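Local coordinates for putative oxidoreductase (Thermus thermophilus, PDB 2ISM), which is a putative oxidoreductase of unknown function, a six-bladed beta-propeller protein that carries a calcium ion, at residues B[46-49]-B[53-56]; B[72-77]-B[336-341]; B[93-98]-B[125-130]; B[107-112]-B[175-180]; B[147-152]-B[195-200]. One frame throughout, in Å; residues are numbered along the deposited sequence.

Contact 1: residues B[46-49]-B[53-56]; sequences IAER and IRLF
E48 and R54 form a salt bridge across a beta hairpin, the two middle strands of a four-stranded propeller blade. R54 NH1 donates a hydrogen bond to E48 OE1 at 2.9 Å, and the bond is nearly straight (164°). OE1 lies at the edge of the guanidinium, close to its plane. The carboxylate itself is met from above its plane. R54 reaches this place by bending at chi2 (-63°) and again at chi3 (-76°). The bends also bring its aliphatic part against the same oxygen, with R54 CG 3.0 Å from E48 OE1. E48 has further partners: R52 shares OE1, and the backbone N of E31 bonds to OE2. The carboxylate is thus held from several directions. In the backbone next to it, I46 and R54 make an antiparallel hydrogen-bonded pair. R54 N to I46 O is 2.7 Å, and I46 N to R54 O is 2.8 Å. A47 and I53 follow as a non-hydrogen-bonded pair. Their side chains lie on the other face, where both touch L77 of the next blade. At the far end the packing is lighter: I46 CD1 rests 4.2 Å from F56 CB.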
# COMPACT_ATOMS: atom_id res chain seq x y z
N ILE B 46 1.67 15.64 17.32
CA ILE B 46 0.43 15.00 17.75
C ILE B 46 -0.41 16.01 18.52
O ILE B 46 0.04 16.55 19.53
CB ILE B 46 0.72 13.83 18.70
CG1 ILE B 46 1.76 12.89 18.09
CG2 ILE B 46 -0.57 13.08 19.01
CD1 ILE B 46 2.32 11.87 19.08
N ALA B 47 -1.62 16.27 18.04
CA ALA B 47 -2.50 17.21 18.72
C ALA B 47 -3.37 16.48 19.74
O ALA B 47 -4.14 15.59 19.37
CB ALA B 47 -3.38 17.94 17.71
N GLU B 48 -3.24 16.83 21.01
CA GLU B 48 -4.04 16.23 22.07
C GLU B 48 -5.17 17.22 22.36
O GLU B 48 -4.93 18.40 22.59
CB GLU B 48 -3.21 16.02 23.34
CG GLU B 48 -2.24 14.85 23.26
CD GLU B 48 -1.48 14.66 24.55
OE1 GLU B 48 -0.59 15.49 24.84
OE2 GLU B 48 -1.78 13.70 25.30
N ARG B 49 -6.41 16.73 22.36
CA ARG B 49 -7.56 17.59 22.57
C ARG B 49 -7.52 18.55 23.76
O ARG B 49 -8.08 19.65 23.70
CB ARG B 49 -8.84 16.75 22.61
CG ARG B 49 -10.10 17.56 22.33
CD ARG B 49 -11.32 16.67 22.17
NE ARG B 49 -11.63 15.94 23.40
CZ ARG B 49 -12.65 15.09 23.52
NH1 ARG B 49 -13.46 14.87 22.50
NH2 ARG B 49 -12.86 14.49 24.68
N ILE B 53 0.24 20.13 21.90
CA ILE B 53 0.72 19.60 20.62
C ILE B 53 2.02 18.93 21.03
O ILE B 53 2.97 19.60 21.46
CB ILE B 53 1.05 20.70 19.59
CG1 ILE B 53 -0.23 21.43 19.18
CG2 ILE B 53 1.74 20.09 18.38
CD1 ILE B 53 -0.01 22.54 18.16
N ARG B 54 2.07 17.61 20.91
CA ARG B 54 3.26 16.86 21.29
C ARG B 54 4.16 16.59 20.11
O ARG B 54 3.71 16.55 18.96
CB ARG B 54 2.87 15.52 21.93
CG ARG B 54 1.86 15.63 23.06
CD ARG B 54 2.42 16.43 24.23
NE ARG B 54 3.39 15.66 25.01
CZ ARG B 54 3.06 14.64 25.80
NH1 ARG B 54 1.80 14.25 25.91
NH2 ARG B 54 4.01 14.02 26.50
N LEU B 55 5.45 16.41 20.40
CA LEU B 55 6.44 16.10 19.39
C LEU B 55 7.03 14.75 19.75
O LEU B 55 7.56 14.58 20.85
CB LEU B 55 7.57 17.14 19.37
CG LEU B 55 8.80 16.72 18.54
CD1 LEU B 55 8.45 16.73 17.05
CD2 LEU B 55 9.97 17.66 18.80
N PHE B 56 6.93 13.79 18.84
CA PHE B 56 7.51 12.48 19.07
C PHE B 56 8.66 12.38 18.09
O PHE B 56 8.47 12.51 16.88
CB PHE B 56 6.50 11.36 18.81
CG PHE B 56 7.02 10.00 19.18
CD1 PHE B 56 7.29 9.68 20.50
CD2 PHE B 56 7.27 9.05 18.20
CE1 PHE B 56 7.81 8.44 20.85
CE2 PHE B 56 7.78 7.80 18.53
CZ PHE B 56 8.05 7.49 19.86

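Contact 2: residues B[72-77]-B[336-341]; sequences RGESGL and DGRGQV
E74 meets R338 at the surface, where two loops of the propeller come together. One loop leads from strand 60-66 to strand 77-82 and so joins two blades. The other links strands 328-332 and 348-351 of a single blade. E74 sits in a type II' beta turn from R72 to S75, closed by S75 N to R72 O at 3.0 Å. Its CB does not yet meet the other loop. CG, set beside the backbone N (chi1 -44°), lies over one face of the R338 guanidinium, with E74 CG 3.8 Å from R338 NH2. The chain runs on extended, and E74 CD is 3.9 Å from the same NH2. At the tip the two oxygens part company. OE2 comes to 3.1 Å from R338 NH2 and makes a salt bridge of charges alone. It stands well out of the guanidinium plane, and no N-H points at it. OE1 instead accepts from the backbone N of H135. The two side chains cross at about a right angle, and the carboxylate and guanidinium planes are tilted by 51°. R338 is exposed, whereas D336, two residues earlier, is buried. D336 OD2 pairs with R316 and R318. Its other oxygen fixes the backbone of the loop in an Asx turn: R338 N to D336 OD1 is 2.8 Å.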
# COMPACT_ATOMS: atom_id res chain seq x y z
N ARG B 72 -14.40 20.98 26.61
CA ARG B 72 -15.64 20.43 27.14
C ARG B 72 -16.32 19.77 25.96
O ARG B 72 -16.11 20.19 24.81
CB ARG B 72 -16.53 21.53 27.72
CG ARG B 72 -15.96 22.13 28.99
CD ARG B 72 -16.94 23.04 29.68
NE ARG B 72 -16.36 23.59 30.90
CZ ARG B 72 -16.95 24.51 31.66
NH1 ARG B 72 -18.15 24.97 31.33
NH2 ARG B 72 -16.35 24.95 32.75
N GLY B 73 -17.11 18.73 26.23
CA GLY B 73 -17.79 18.04 25.16
C GLY B 73 -16.80 17.45 24.16
O GLY B 73 -15.88 16.73 24.54
N GLU B 74 -17.00 17.77 22.88
CA GLU B 74 -16.13 17.27 21.81
C GLU B 74 -15.16 18.35 21.34
O GLU B 74 -14.48 18.19 20.32
CB GLU B 74 -17.01 16.81 20.63
CG GLU B 74 -18.22 16.00 21.09
CD GLU B 74 -19.25 15.76 19.99
OE1 GLU B 74 -19.42 16.64 19.12
OE2 GLU B 74 -19.90 14.70 20.01
N SER B 75 -15.07 19.44 22.10
CA SER B 75 -14.21 20.57 21.74
C SER B 75 -12.83 20.61 22.41
O SER B 75 -12.56 19.85 23.34
CB SER B 75 -14.95 21.88 22.03
OG SER B 75 -16.14 21.98 21.26
N GLY B 76 -11.98 21.51 21.93
CA GLY B 76 -10.63 21.67 22.47
C GLY B 76 -9.66 21.87 21.32
O GLY B 76 -9.94 22.63 20.40
N LEU B 77 -8.51 21.21 21.37
CA LEU B 77 -7.53 21.30 20.29
C LEU B 77 -7.65 20.20 19.24
O LEU B 77 -7.05 19.13 19.39
CB LEU B 77 -6.11 21.12 20.82
CG LEU B 77 -5.01 21.07 19.75
CD1 LEU B 77 -5.01 22.35 18.92
CD2 LEU B 77 -3.66 20.86 20.42
N ASP B 336 -11.56 9.90 25.34
CA ASP B 336 -12.35 11.08 25.00
C ASP B 336 -13.66 11.22 25.78
O ASP B 336 -14.47 12.09 25.48
CB ASP B 336 -12.64 11.13 23.49
CG ASP B 336 -13.54 10.00 23.02
OD1 ASP B 336 -14.17 9.33 23.86
OD2 ASP B 336 -13.62 9.79 21.79
N GLY B 337 -13.85 10.36 26.77
CA GLY B 337 -15.06 10.42 27.57
C GLY B 337 -16.18 9.51 27.12
O GLY B 337 -17.21 9.41 27.78
N ARG B 338 -15.99 8.83 25.99
CA ARG B 338 -17.01 7.94 25.46
C ARG B 338 -16.49 6.52 25.29
O ARG B 338 -17.07 5.71 24.56
CB ARG B 338 -17.51 8.47 24.11
CG ARG B 338 -18.24 9.81 24.17
CD ARG B 338 -18.24 10.45 22.78
NE ARG B 338 -19.32 11.42 22.57
CZ ARG B 338 -19.39 12.62 23.13
NH1 ARG B 338 -18.45 13.04 23.97
NH2 ARG B 338 -20.41 13.42 22.83
N GLY B 339 -15.39 6.20 25.97
CA GLY B 339 -14.84 4.86 25.85
C GLY B 339 -14.37 4.26 27.15
O GLY B 339 -14.65 4.77 28.24
N GLN B 340 -13.66 3.15 27.04
CA GLN B 340 -13.11 2.46 28.20
C GLN B 340 -11.61 2.71 28.20
O GLN B 340 -10.92 2.32 27.26
CB GLN B 340 -13.39 0.97 28.11
CG GLN B 340 -14.86 0.62 27.96
CD GLN B 340 -15.08 -0.87 27.75
OE1 GLN B 340 -14.62 -1.44 26.76
NE2 GLN B 340 -15.79 -1.50 28.68
N VAL B 341 -11.12 3.37 29.24
CA VAL B 341 -9.70 3.67 29.33
C VAL B 341 -8.91 2.52 29.93
O VAL B 341 -9.26 2.00 30.99
CB VAL B 341 -9.45 4.94 30.18
CG1 VAL B 341 -7.96 5.24 30.24
CG2 VAL B 341 -10.21 6.12 29.58

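Contact 3: residues B[93-98]-B[125-130]; sequences YAYRTV and DGIPAR
Y95 turns its ring to I127 by placing CG on the side of CA away from the backbone N (chi1 -176°). I127 comes from the opposite direction. Its chi1 of -62° and an extended chi2 (172°) send CD1 to the ring and leave CG2 for the hydroxyl. I127 CD1 lies 3.7 Å from Y95 CE1, obliquely to the ring. I127 CG2 is 3.4 Å from Y95 OH, so the two methyl groups of I127 lie along one side of the outer end of the tyrosine. The hydroxyl also makes a weak hydrogen bond with S136 O, outside the two segments. A second, smaller apolar touch lies further along: T97 CG2 is 4.0 Å from A129 CB. The OG1 branch of T97 is used elsewhere and accepts from the backbone N of G76. All four touching residues are buried. Strands 92-98 and 117-127 are the second and fourth of one propeller blade, and A129 lies in the loop after the latter. Strand 104-112 runs between them in the sheet, and its N105 touches Y95, I127 and A129. Beyond lies the next blade: Y95 packs on V150 of strand 148-151, and I127 on T152 just after it.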
# COMPACT_ATOMS: atom_id res chain seq x y z
N TYR B 93 -0.57 24.74 11.29
CA TYR B 93 -1.95 25.17 11.46
C TYR B 93 -2.67 24.28 12.45
O TYR B 93 -2.41 23.08 12.52
CB TYR B 93 -2.68 25.17 10.11
CG TYR B 93 -2.17 26.24 9.17
CD1 TYR B 93 -2.94 27.38 8.89
CD2 TYR B 93 -0.91 26.14 8.58
CE1 TYR B 93 -2.46 28.38 8.05
CE2 TYR B 93 -0.42 27.14 7.73
CZ TYR B 93 -1.21 28.25 7.48
OH TYR B 93 -0.73 29.25 6.66
N ALA B 94 -3.58 24.87 13.21
CA ALA B 94 -4.34 24.12 14.20
C ALA B 94 -5.73 24.69 14.33
O ALA B 94 -5.92 25.90 14.23
CB ALA B 94 -3.63 24.15 15.55
N TYR B 95 -6.70 23.80 14.55
CA TYR B 95 -8.10 24.17 14.73
C TYR B 95 -8.37 24.03 16.22
O TYR B 95 -8.10 22.97 16.79
CB TYR B 95 -9.00 23.20 13.96
CG TYR B 95 -10.49 23.52 13.96
CD1 TYR B 95 -11.13 23.94 12.80
CD2 TYR B 95 -11.25 23.37 15.12
CE1 TYR B 95 -12.50 24.20 12.78
CE2 TYR B 95 -12.63 23.63 15.12
CZ TYR B 95 -13.25 24.04 13.94
OH TYR B 95 -14.60 24.29 13.91
N ARG B 96 -8.89 25.08 16.86
CA ARG B 96 -9.16 24.98 18.30
C ARG B 96 -10.40 25.74 18.75
O ARG B 96 -10.82 26.72 18.12
CB ARG B 96 -7.96 25.50 19.11
CG ARG B 96 -7.75 27.01 18.98
CD ARG B 96 -6.83 27.56 20.06
NE ARG B 96 -6.55 28.98 19.86
CZ ARG B 96 -5.82 29.73 20.68
NH1 ARG B 96 -5.29 29.21 21.78
NH2 ARG B 96 -5.61 31.01 20.40
N THR B 97 -10.98 25.28 19.86
CA THR B 97 -12.13 25.93 20.46
C THR B 97 -11.50 26.80 21.55
O THR B 97 -10.75 26.29 22.39
CB THR B 97 -13.08 24.91 21.13
OG1 THR B 97 -13.29 23.80 20.25
CG2 THR B 97 -14.43 25.57 21.43
N VAL B 98 -11.78 28.10 21.53
CA VAL B 98 -11.21 28.99 22.53
C VAL B 98 -12.32 29.73 23.28
O VAL B 98 -13.40 29.95 22.74
CB VAL B 98 -10.23 30.01 21.88
CG1 VAL B 98 -11.00 31.07 21.10
CG2 VAL B 98 -9.35 30.64 22.94
N ASP B 125 -11.32 33.29 12.38
CA ASP B 125 -11.96 33.33 13.68
C ASP B 125 -13.49 33.37 13.55
O ASP B 125 -14.02 33.71 12.50
CB ASP B 125 -11.48 34.58 14.44
CG ASP B 125 -11.54 34.42 15.95
OD1 ASP B 125 -12.00 33.36 16.41
OD2 ASP B 125 -11.12 35.36 16.66
N GLY B 126 -14.19 33.00 14.62
CA GLY B 126 -15.64 33.07 14.59
C GLY B 126 -16.43 31.85 14.16
O GLY B 126 -17.62 31.96 13.89
N ILE B 127 -15.79 30.69 14.06
CA ILE B 127 -16.52 29.49 13.68
C ILE B 127 -17.39 29.17 14.90
O ILE B 127 -16.94 29.27 16.04
CB ILE B 127 -15.57 28.32 13.40
CG1 ILE B 127 -14.65 28.67 12.23
CG2 ILE B 127 -16.38 27.06 13.09
CD1 ILE B 127 -13.55 27.66 11.98
N PRO B 128 -18.66 28.79 14.66
CA PRO B 128 -19.56 28.47 15.78
C PRO B 128 -19.04 27.47 16.82
O PRO B 128 -18.35 26.51 16.50
CB PRO B 128 -20.81 27.95 15.07
CG PRO B 128 -20.82 28.73 13.80
CD PRO B 128 -19.37 28.70 13.37
N ALA B 129 -19.40 27.74 18.07
CA ALA B 129 -19.08 26.89 19.20
C ALA B 129 -20.13 27.23 20.25
O ALA B 129 -20.63 28.35 20.29
CB ALA B 129 -17.69 27.21 19.74
N ARG B 130 -20.49 26.26 21.09
CA ARG B 130 -21.47 26.50 22.14
C ARG B 130 -20.94 25.93 23.45
O ARG B 130 -20.05 25.09 23.45
CB ARG B 130 -22.82 25.86 21.77
CG ARG B 130 -23.58 26.60 20.67
CD ARG B 130 -23.83 28.06 21.06
NE ARG B 130 -24.48 28.84 20.01
CZ ARG B 130 -24.56 30.17 20.02
NH1 ARG B 130 -24.03 30.87 21.01
NH2 ARG B 130 -25.18 30.81 19.03

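Contact 4: residues B[107-112]-B[175-180]; sequences VVRLRH and TPEGEP
R109 and E177 are joined by a salt bridge between two neighbouring propeller blades. R109 stands on strand 104-112, the third strand of its blade. E177 stands in a type I beta turn, T175 to G178, which follows strand 170-174 of the next blade. R109 NH1 donates to E177 OE2 at 3.1 Å, with an N-H...O angle of 157°. The oxygen lies in the guanidinium plane, at its edge. From the other side the match is poorer, because NH1 comes from 42° above the carboxylate plane. The two flat groups are 67° apart, so they share one bond and not a paired set. The R109 half is the tight one. This residue is buried, and its guanidinium is fixed by D120 at NE, by the hydroxyl of Y93 at NH1 and by a cation-pi contact with Y91. P176 O also bonds to the Y93 hydroxyl, which ties the turn to the same place. R109 NH1 itself is 4.0 Å from P176 O, too far for a hydrogen bond. The E177 half is looser. Its side chain is exposed, bends at chi2 to bring the carboxylate back to the strand, and has in R121 a second, long and weak ion pair at OE1. The turn that carries it is well made. G178 N bonds to T175 O at 2.9 Å, and T175 N to E179 O at 2.8 Å. The T175 hydroxyl oxygen adds to this, taking E179 N at T175 OG1 over 3.3 Å.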
# COMPACT_ATOMS: atom_id res chain seq x y z
N VAL B 107 -9.16 28.80 13.48
CA VAL B 107 -7.99 28.14 12.92
C VAL B 107 -6.88 29.12 13.21
O VAL B 107 -6.97 30.30 12.87
CB VAL B 107 -8.09 27.96 11.39
CG1 VAL B 107 -6.76 27.44 10.86
CG2 VAL B 107 -9.21 26.97 11.05
N VAL B 108 -5.83 28.64 13.87
CA VAL B 108 -4.70 29.49 14.19
C VAL B 108 -3.48 28.93 13.49
O VAL B 108 -3.51 27.84 12.92
CB VAL B 108 -4.44 29.54 15.72
CG1 VAL B 108 -5.61 30.20 16.42
CG2 VAL B 108 -4.20 28.14 16.27
N ARG B 109 -2.40 29.70 13.53
CA ARG B 109 -1.15 29.32 12.90
C ARG B 109 -0.03 29.56 13.91
O ARG B 109 -0.02 30.60 14.58
CB ARG B 109 -0.95 30.18 11.65
CG ARG B 109 0.23 29.79 10.81
CD ARG B 109 0.20 30.52 9.47
NE ARG B 109 0.73 31.88 9.51
CZ ARG B 109 0.95 32.62 8.43
NH1 ARG B 109 0.67 32.12 7.23
NH2 ARG B 109 1.46 33.84 8.53
N LEU B 110 0.88 28.61 14.04
CA LEU B 110 2.02 28.74 14.95
C LEU B 110 3.30 28.85 14.14
O LEU B 110 3.40 28.26 13.06
CB LEU B 110 2.14 27.52 15.87
CG LEU B 110 0.98 27.07 16.76
CD1 LEU B 110 1.52 26.09 17.80
CD2 LEU B 110 0.36 28.26 17.45
N ARG B 111 4.27 29.60 14.64
CA ARG B 111 5.55 29.73 13.95
C ARG B 111 6.46 28.61 14.45
O ARG B 111 6.67 28.46 15.65
CB ARG B 111 6.18 31.11 14.21
CG ARG B 111 7.62 31.23 13.71
CD ARG B 111 8.16 32.64 13.88
NE ARG B 111 7.66 33.55 12.85
CZ ARG B 111 8.08 33.54 11.59
NH1 ARG B 111 9.01 32.68 11.20
NH2 ARG B 111 7.56 34.40 10.72
N HIS B 112 6.99 27.83 13.51
CA HIS B 112 7.87 26.71 13.81
C HIS B 112 9.27 27.19 14.18
O HIS B 112 9.89 27.94 13.42
CB HIS B 112 7.94 25.78 12.60
CG HIS B 112 8.85 24.61 12.77
ND1 HIS B 112 8.59 23.58 13.66
CD2 HIS B 112 10.02 24.29 12.17
CE1 HIS B 112 9.55 22.68 13.58
NE2 HIS B 112 10.43 23.09 12.69
N THR B 175 -7.05 30.12 1.46
CA THR B 175 -5.69 30.13 0.96
C THR B 175 -4.92 29.93 2.26
O THR B 175 -5.49 30.07 3.35
CB THR B 175 -5.28 31.50 0.38
OG1 THR B 175 -5.31 32.48 1.42
CG2 THR B 175 -6.23 31.91 -0.74
N PRO B 176 -3.63 29.58 2.19
CA PRO B 176 -2.87 29.38 3.42
C PRO B 176 -2.83 30.63 4.30
O PRO B 176 -2.55 30.55 5.50
CB PRO B 176 -1.49 28.99 2.91
CG PRO B 176 -1.82 28.24 1.65
CD PRO B 176 -2.86 29.13 1.02
N GLU B 177 -3.13 31.79 3.71
CA GLU B 177 -3.13 33.04 4.46
C GLU B 177 -4.48 33.33 5.13
O GLU B 177 -4.62 34.32 5.85
CB GLU B 177 -2.74 34.21 3.56
CG GLU B 177 -1.28 34.19 3.13
CD GLU B 177 -0.33 34.20 4.32
OE1 GLU B 177 -0.47 35.09 5.18
OE2 GLU B 177 0.55 33.32 4.39
N GLY B 178 -5.46 32.47 4.90
CA GLY B 178 -6.76 32.66 5.53
C GLY B 178 -7.85 33.31 4.69
O GLY B 178 -9.00 33.38 5.13
N GLU B 179 -7.51 33.78 3.50
CA GLU B 179 -8.49 34.41 2.64
C GLU B 179 -9.35 33.37 1.93
O GLU B 179 -8.92 32.23 1.73
CB GLU B 179 -7.80 35.29 1.60
CG GLU B 179 -7.13 36.53 2.17
CD GLU B 179 -8.14 37.51 2.74
OE1 GLU B 179 -8.99 38.00 1.97
OE2 GLU B 179 -8.09 37.78 3.96
N PRO B 180 -10.59 33.74 1.56
CA PRO B 180 -11.46 32.79 0.86
C PRO B 180 -10.69 32.36 -0.39
O PRO B 180 -10.11 33.19 -1.08
CB PRO B 180 -12.68 33.64 0.51
CG PRO B 180 -12.75 34.60 1.65
CD PRO B 180 -11.30 35.00 1.84

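Contact 5: residues B[147-152]-B[195-200]; sequences MLYVTT and EVYSLG
Y149 points the edge of its ring at the face of Y197. The pair is T-shaped: the planes stand at 81°, and the centroids are 5.3 Å apart. Y149 CE1 is the atom that leads. It is 3.9 Å from Y197 CE2 and sits above the face, displaced toward the rim on the CE2 side. Y197 CD2 and Y197 CZ are each 4.1 Å from Y149 CE1, so CE1 sits over the CD2-CE2-CZ part of the rim. The two rings reach this meeting by different first torsions. Y149 keeps CG beside its backbone N (chi1 -71°). Y197 swings CG to the far side of its own N (chi1 -171°), and its CB points toward the other segment. The hydroxyls end up near each other, with Y149 OH 4.1 Å from Y197 OH, but they are not bonded together. Y149 OH has its partner in D145 OD2. Strands 148-151 and 196-199 are the second and fourth strands of one four-stranded propeller blade, with the third strand, 170-174, between them. Y197 and S198 both face I171 of that third strand and form a classic beta bulge. The chain also turns a corner at Y197. Y149 touches R173, also of strand 170-174, and makes another edge-to-face pair with W209 of the following blade. Y197 packs on P239. Past the bulge, S198 OG hydrogen-bonds to H201 NE2.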
# COMPACT_ATOMS: atom_id res chain seq x y z
N MET B 147 -4.73 24.46 -1.09
CA MET B 147 -5.64 25.26 -0.28
C MET B 147 -5.97 24.58 1.04
O MET B 147 -5.87 23.36 1.17
CB MET B 147 -6.93 25.54 -1.06
CG MET B 147 -6.68 26.23 -2.39
SD MET B 147 -5.89 27.84 -2.18
CE MET B 147 -6.94 28.85 -3.08
N LEU B 148 -6.35 25.38 2.03
CA LEU B 148 -6.69 24.87 3.35
C LEU B 148 -8.18 24.54 3.48
O LEU B 148 -9.03 25.42 3.36
CB LEU B 148 -6.31 25.90 4.42
CG LEU B 148 -6.72 25.54 5.86
CD1 LEU B 148 -6.07 24.24 6.27
CD2 LEU B 148 -6.30 26.67 6.80
N TYR B 149 -8.47 23.27 3.73
CA TYR B 149 -9.85 22.82 3.90
C TYR B 149 -10.13 22.66 5.38
O TYR B 149 -9.31 22.11 6.12
CB TYR B 149 -10.05 21.49 3.16
CG TYR B 149 -10.04 21.63 1.66
CD1 TYR B 149 -11.22 21.50 0.93
CD2 TYR B 149 -8.86 21.89 0.96
CE1 TYR B 149 -11.23 21.63 -0.47
CE2 TYR B 149 -8.85 22.02 -0.43
CZ TYR B 149 -10.04 21.88 -1.13
OH TYR B 149 -10.04 21.98 -2.51
N VAL B 150 -11.30 23.12 5.80
CA VAL B 150 -11.70 23.09 7.21
C VAL B 150 -13.12 22.55 7.40
O VAL B 150 -14.05 23.06 6.77
CB VAL B 150 -11.67 24.52 7.80
CG1 VAL B 150 -11.92 24.47 9.31
CG2 VAL B 150 -10.34 25.19 7.47
N THR B 151 -13.30 21.55 8.26
CA THR B 151 -14.64 21.04 8.51
C THR B 151 -15.17 21.69 9.79
O THR B 151 -14.40 21.94 10.72
CB THR B 151 -14.67 19.49 8.67
OG1 THR B 151 -14.06 19.11 9.91
CG2 THR B 151 -13.94 18.81 7.52
N THR B 152 -16.46 21.98 9.82
CA THR B 152 -17.08 22.60 11.00
C THR B 152 -18.41 21.93 11.31
O THR B 152 -19.09 21.43 10.40
CB THR B 152 -17.34 24.10 10.78
OG1 THR B 152 -18.39 24.28 9.83
CG2 THR B 152 -16.08 24.79 10.28
N GLU B 195 -15.99 31.94 2.37
CA GLU B 195 -15.12 30.82 2.74
C GLU B 195 -15.77 29.46 2.49
O GLU B 195 -15.07 28.45 2.41
CB GLU B 195 -14.72 30.92 4.21
CG GLU B 195 -14.00 32.21 4.60
CD GLU B 195 -14.96 33.32 5.00
OE1 GLU B 195 -16.16 33.21 4.71
OE2 GLU B 195 -14.49 34.31 5.59
N VAL B 196 -17.09 29.43 2.37
CA VAL B 196 -17.81 28.16 2.18
C VAL B 196 -17.53 27.40 0.89
O VAL B 196 -17.65 27.95 -0.20
CB VAL B 196 -19.34 28.37 2.29
CG1 VAL B 196 -20.07 27.07 1.96
CG2 VAL B 196 -19.69 28.82 3.69
N TYR B 197 -17.17 26.13 1.04
CA TYR B 197 -16.89 25.26 -0.09
C TYR B 197 -18.09 24.34 -0.29
O TYR B 197 -18.56 24.16 -1.41
CB TYR B 197 -15.64 24.43 0.18
CG TYR B 197 -15.14 23.66 -1.03
CD1 TYR B 197 -14.58 24.32 -2.12
CD2 TYR B 197 -15.21 22.27 -1.06
CE1 TYR B 197 -14.10 23.61 -3.22
CE2 TYR B 197 -14.73 21.54 -2.15
CZ TYR B 197 -14.17 22.22 -3.23
OH TYR B 197 -13.67 21.51 -4.29
N SER B 198 -18.58 23.75 0.80
CA SER B 198 -19.77 22.89 0.76
C SER B 198 -20.59 23.09 2.03
O SER B 198 -20.07 23.53 3.05
CB SER B 198 -19.37 21.41 0.61
OG SER B 198 -18.66 20.92 1.73
N LEU B 199 -21.89 22.80 1.96
CA LEU B 199 -22.76 23.00 3.12
C LEU B 199 -23.65 21.79 3.37
O LEU B 199 -23.57 20.80 2.65
CB LEU B 199 -23.63 24.25 2.92
CG LEU B 199 -24.67 24.20 1.80
CD1 LEU B 199 -25.74 25.25 2.06
CD2 LEU B 199 -24.00 24.43 0.45
N GLY B 200 -24.51 21.89 4.38
CA GLY B 200 -25.41 20.79 4.69
C GLY B 200 -24.74 19.64 5.41
O GLY B 200 -25.10 18.47 5.22

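Overall arrangement
The five contacts sample the first three blades along the chain, plus one loop of the blade that joins both chain ends. Contact 1 lies in the first blade. Contact 3 lies in the sheet from strand 77-82 to strand 117-127. Contact 4, centred 13 Å away, takes segment 107-112 from that sheet; its 175-180 comes later, in the next blade. Contact 5 lies in that blade, from strand 140-142 to strand 196-199, about 14 Å from both by centres. Y95 and V150 pack across the same seam. Contact 2 joins parts of the chain more than 250 residues apart. It touches contact 1 through R49 with L77 and D336. Contacts 1, 3 and 5 lie within single blades, while contacts 2 and 4 link different parts of the propeller.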